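Side-chain contact in adenylosuccinate lyase (Francisella tularensis subsp. tularensis SCHU S4, PDB 4EEI), which probably splits adenylosuccinate into AMP and fumarate and releases fumarate from the related succinocarboxamide intermediate of purine synthesis: residues B[108-113]-B[166-171]. Sequence-based numbering, arbitrary orientation.
Sequences DSMSYV and KDLKDF
Behind the seam where Met-110 meets Leu-168 and Phe-171, Lys-166 NZ donates to Asp-170 OD2 at 2.9 Å. This salt bridge lies within a single turn of helix 151-173 and uses the syn lone pair of the carboxylate. The seam itself belongs to the long-helix bundle that forms the central domain of the fumarase/aspartase superfamily. Helices 94-131 and 151-173 run nearly antiparallel here (154°), with short-segment axes 10.9 Å apart at closest. No hydrogen bond joins the two segments, and their four touching residues are all buried.

Met-110 has the largest share of the contact, touching both Leu-168 and Phe-171. Its SD lies at the edge of the Phe-171 ring, 3.7 Å from CD1, in a Met-aromatic contact close to the ring plane, and the two side chains cross at about a right angle. A bend at the last torsion of Met-110 (chi3 68°) swings the methyl CE toward the opposite helix, 3.7 Å from the backbone O of Leu-168. The same methyl brushes Leu-168 CD2 more loosely, at 4.4 Å.

Roughly one turn further along helix 94-131, Val-113 meets the other branch of this leucine. Helix 217-244 packs against Leu-168 through Leu-222, Ile-225 and Ile-229, while Met-320 and Val-321 of helix 304-333 lie against Val-113. Neighbouring Asp-167 pairs with Lys-221 of the second subunit and with Arg-164 of its own helix. Val-113 and Leu-168 cross at about a right angle, and CG1 of Val-113 stands 3.8 Å from CD1 of Leu-168.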
loop_
_atom_site.group_PDB
_atom_site.type_symbol
_atom_site.label_atom_id
_atom_site.label_comp_id
_atom_site.label_asym_id
_atom_site.label_seq_id
_atom_site.Cartn_x
_atom_site.Cartn_y
_atom_site.Cartn_z
ATOM N N ASP B 108 20.430 9.523 15.089
ATOM C CA ASP B 108 20.140 9.639 16.506
ATOM C C ASP B 108 18.807 8.987 16.861
ATOM O O ASP B 108 18.628 8.475 17.968
ATOM C CB ASP B 108 20.207 11.105 16.937
ATOM C CG ASP B 108 21.617 11.671 16.820
ATOM O OD1 ASP B 108 22.582 10.874 16.887
ATOM O OD2 ASP B 108 21.756 12.905 16.657
ATOM N N SER B 109 17.886 8.995 15.908
ATOM C CA SER B 109 16.601 8.340 16.092
ATOM C C SER B 109 16.787 6.822 16.113
ATOM O O SER B 109 16.191 6.124 16.931
ATOM C CB SER B 109 15.661 8.744 14.951
ATOM O OG SER B 109 15.340 10.117 15.036
ATOM N N MET B 110 17.614 6.317 15.202
ATOM C CA MET B 110 17.913 4.885 15.153
ATOM C C MET B 110 18.500 4.355 16.448
ATOM O O MET B 110 18.232 3.210 16.834
ATOM C CB MET B 110 18.874 4.567 14.005
ATOM C CG MET B 110 18.224 4.556 12.653
ATOM S SD MET B 110 19.371 3.906 11.418
ATOM C CE MET B 110 19.500 2.188 11.928
ATOM N N SER B 111 19.313 5.173 17.110
ATOM C CA SER B 111 19.935 4.760 18.357
ATOM C C SER B 111 18.875 4.390 19.383
ATOM O O SER B 111 19.035 3.425 20.133
ATOM C CB SER B 111 20.833 5.875 18.899
ATOM O OG SER B 111 21.907 6.099 18.006
ATOM N N TYR B 112 17.790 5.158 19.411
ATOM C CA TYR B 112 16.703 4.894 20.354
ATOM C C TYR B 112 15.886 3.666 19.937
ATOM O O TYR B 112 15.490 2.862 20.784
ATOM C CB TYR B 112 15.780 6.113 20.489
ATOM C CG TYR B 112 16.327 7.230 21.353
ATOM C CD1 TYR B 112 16.343 7.122 22.744
ATOM C CD2 TYR B 112 16.806 8.400 20.786
ATOM C CE1 TYR B 112 16.844 8.146 23.543
ATOM C CE2 TYR B 112 17.305 9.431 21.579
ATOM C CZ TYR B 112 17.320 9.297 22.951
ATOM O OH TYR B 112 17.813 10.327 23.724
ATOM N N VAL B 113 15.623 3.536 18.643
ATOM C CA VAL B 113 14.864 2.392 18.137
ATOM C C VAL B 113 15.609 1.102 18.440
ATOM O O VAL B 113 15.019 0.133 18.906
ATOM C CB VAL B 113 14.654 2.503 16.633
ATOM C CG1 VAL B 113 13.928 1.257 16.093
ATOM C CG2 VAL B 113 13.861 3.769 16.315
ATOM N N LYS B 166 19.040 -7.525 13.903
ATOM C CA LYS B 166 20.225 -7.658 13.068
ATOM C C LYS B 166 20.134 -6.786 11.808
ATOM O O LYS B 166 21.119 -6.161 11.426
ATOM C CB LYS B 166 20.503 -9.120 12.699
ATOM C CG LYS B 166 21.793 -9.301 11.896
ATOM C CD LYS B 166 21.958 -10.736 11.421
ATOM C CE LYS B 166 23.178 -10.896 10.504
ATOM N NZ LYS B 166 23.019 -10.242 9.160
ATOM N N ASP B 167 18.965 -6.745 11.166
ATOM C CA ASP B 167 18.769 -5.872 9.997
ATOM C C ASP B 167 19.108 -4.422 10.358
ATOM O O ASP B 167 19.785 -3.729 9.596
ATOM C CB ASP B 167 17.311 -5.907 9.500
ATOM C CG ASP B 167 16.906 -7.247 8.893
ATOM O OD1 ASP B 167 17.804 -8.038 8.528
ATOM O OD2 ASP B 167 15.671 -7.494 8.764
ATOM N N LEU B 168 18.622 -3.960 11.508
ATOM C CA LEU B 168 18.829 -2.565 11.915
ATOM C C LEU B 168 20.288 -2.275 12.262
ATOM O O LEU B 168 20.831 -1.219 11.900
ATOM C CB LEU B 168 17.927 -2.182 13.096
ATOM C CG LEU B 168 16.466 -1.854 12.828
ATOM C CD1 LEU B 168 15.806 -1.339 14.092
ATOM C CD2 LEU B 168 16.343 -0.827 11.714
ATOM N N LYS B 169 20.924 -3.204 12.969
ATOM C CA LYS B 169 22.325 -3.026 13.319
ATOM C C LYS B 169 23.193 -3.059 12.052
ATOM O O LYS B 169 24.206 -2.357 11.966
ATOM C CB LYS B 169 22.768 -4.076 14.343
ATOM C CG LYS B 169 22.216 -3.821 15.759
ATOM C CD LYS B 169 22.761 -4.836 16.761
ATOM C CE LYS B 169 22.464 -4.409 18.194
ATOM N NZ LYS B 169 22.863 -5.424 19.211
ATOM N N ASP B 170 22.797 -3.865 11.070
ATOM C CA ASP B 170 23.488 -3.871 9.781
ATOM C C ASP B 170 23.359 -2.512 9.102
ATOM O O ASP B 170 24.322 -1.988 8.545
ATOM C CB ASP B 170 22.934 -4.953 8.849
ATOM C CG ASP B 170 23.409 -6.352 9.220
ATOM O OD1 ASP B 170 24.405 -6.467 9.967
ATOM O OD2 ASP B 170 22.784 -7.334 8.752
ATOM N N PHE B 171 22.161 -1.949 9.134
ATOM C CA PHE B 171 21.932 -0.653 8.498
ATOM C C PHE B 171 22.696 0.412 9.258
ATOM O O PHE B 171 23.234 1.343 8.669
ATOM C CB PHE B 171 20.455 -0.303 8.494
ATOM C CG PHE B 171 20.123 0.902 7.658
ATOM C CD1 PHE B 171 20.095 2.173 8.218
ATOM C CD2 PHE B 171 19.840 0.762 6.315
ATOM C CE1 PHE B 171 19.783 3.294 7.429
ATOM C CE2 PHE B 171 19.532 1.873 5.518
ATOM C CZ PHE B 171 19.507 3.137 6.075
#